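Local coordinates for chorismatase (PDB 4BPS), which hydrolyses chorismate to a dihydroxycyclohexadienecarboxylic acid and pyruvate during biosynthesis of the immunosuppressants FK506 and FK520, at residues D292-K297 / S319-A324. Sequence-based numbering, arbitrary orientation.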
# COMPACT_ATOMS: atom_id res chain seq x y z
N ASP A 292 18.60 -0.20 -3.85
CA ASP A 292 18.04 1.10 -4.20
C ASP A 292 16.70 1.37 -3.51
O ASP A 292 16.22 2.49 -3.52
CB ASP A 292 17.79 1.22 -5.70
CG ASP A 292 19.03 1.10 -6.54
OD1 ASP A 292 20.13 1.42 -6.04
OD2 ASP A 292 18.88 0.69 -7.72
N VAL A 293 16.08 0.32 -2.95
CA VAL A 293 14.75 0.48 -2.38
C VAL A 293 14.86 1.10 -1.00
O VAL A 293 15.81 0.86 -0.25
CB VAL A 293 14.02 -0.90 -2.35
CG1 VAL A 293 12.58 -0.73 -1.86
CG2 VAL A 293 14.02 -1.55 -3.73
N ASP A 294 13.88 1.93 -0.65
CA ASP A 294 13.89 2.62 0.63
C ASP A 294 12.45 2.68 1.17
O ASP A 294 11.49 2.30 0.49
CB ASP A 294 14.49 4.02 0.43
CG ASP A 294 15.03 4.66 1.71
OD1 ASP A 294 14.91 4.12 2.83
OD2 ASP A 294 15.59 5.78 1.55
N HIS A 295 12.33 3.12 2.42
CA HIS A 295 11.04 3.25 3.10
C HIS A 295 10.22 1.98 2.96
O HIS A 295 9.07 1.94 2.51
CB HIS A 295 10.31 4.53 2.66
CG HIS A 295 11.11 5.74 3.02
ND1 HIS A 295 11.93 6.37 2.12
CD2 HIS A 295 11.33 6.33 4.23
CE1 HIS A 295 12.60 7.33 2.75
NE2 HIS A 295 12.25 7.33 4.02
N LEU A 296 10.86 0.90 3.41
CA LEU A 296 10.26 -0.42 3.37
C LEU A 296 9.47 -0.73 4.62
O LEU A 296 9.92 -0.42 5.73
CB LEU A 296 11.33 -1.49 3.17
CG LEU A 296 12.14 -1.35 1.87
CD1 LEU A 296 13.52 -0.74 2.12
CD2 LEU A 296 12.29 -2.71 1.21
N LYS A 297 8.32 -1.35 4.43
CA LYS A 297 7.58 -1.97 5.52
C LYS A 297 7.59 -3.47 5.29
O LYS A 297 7.32 -3.93 4.17
CB LYS A 297 6.16 -1.43 5.62
CG LYS A 297 6.17 0.03 6.13
CD LYS A 297 5.16 0.92 5.45
CE LYS A 297 3.78 0.45 5.70
NZ LYS A 297 2.80 1.11 4.74
N SER A 319 22.06 -0.94 4.04
CA SER A 319 22.14 -0.60 5.46
C SER A 319 21.58 0.79 5.76
O SER A 319 21.22 1.08 6.90
CB SER A 319 23.59 -0.67 5.95
OG SER A 319 24.37 0.37 5.39
N THR A 320 21.48 1.65 4.74
CA THR A 320 20.96 3.00 4.95
C THR A 320 19.45 3.09 4.70
O THR A 320 18.88 4.16 4.90
CB THR A 320 21.69 4.04 4.07
OG1 THR A 320 21.63 3.62 2.70
CG2 THR A 320 23.18 4.20 4.50
N ALA A 321 18.82 2.00 4.26
CA ALA A 321 17.39 2.05 3.97
C ALA A 321 16.61 2.12 5.27
O ALA A 321 16.94 1.44 6.23
CB ALA A 321 16.97 0.80 3.17
N ALA A 322 15.56 2.94 5.28
CA ALA A 322 14.59 2.93 6.36
C ALA A 322 13.72 1.69 6.21
O ALA A 322 13.11 1.48 5.16
CB ALA A 322 13.75 4.21 6.29
N VAL A 323 13.70 0.86 7.26
CA VAL A 323 12.97 -0.40 7.25
C VAL A 323 12.19 -0.50 8.55
O VAL A 323 12.75 -0.28 9.62
CB VAL A 323 13.95 -1.60 7.10
CG1 VAL A 323 13.18 -2.89 7.05
CG2 VAL A 323 14.81 -1.49 5.84
N ALA A 324 10.89 -0.75 8.44
CA ALA A 324 10.03 -0.92 9.61
C ALA A 324 9.38 -2.28 9.56
O ALA A 324 8.69 -2.62 8.59
CB ALA A 324 8.95 0.15 9.61
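Asp-294 takes the amide of Ala-322 on its carboxylate oxygen OD1, 2.8 Å from Ala-322 N and nearly in line with its own C-O bond. That same oxygen accepts the amide of His-295 from above the carboxylate plane, with 2.8 Å between His-295 N and Asp-294 OD1. With CG anti to N (chi1 -159°), the end of the side chain reaches segment 319-324 ahead of the strand that starts at Val-323. The carboxylate appears to take the place that a carbonyl of Asp-294 would hold in a regular parallel ladder; the main chain turns a corner at His-295 (phi/psi 50°/56°). A leucine in place of Asp-294 would probably leave both amides without this acceptor and the corner less firmly fixed. Beyond it, the ladder is purely main-chain: Leu-296 N donates to Ala-322 O (2.9 Å), and Leu-296 O accepts from Ala-324 N (2.9 Å). On the face of Lys-297 and Ala-324, Lys-297 NZ forms salt bridges with Glu-74 and Glu-340 and a hydrogen bond with Tyr-140. On the other, Leu-296 CD1 reaches Ala-321 CB at 3.9 Å and Val-323 CG2 at 4.0 Å. The His-295 ring lies obliquely against the methyl of Ala-322, CD2 to CB 3.8 Å, and meets Phe-24 edge-to-face. The segments lead into strands 296-300 and 323-327, parallel neighbours joined through helix 306-314 in a beta-alpha-beta unit. A carboxylate oxygen accepting two amides is consistent with the hydrogen-bonding pattern continuing back to the residue before the corner.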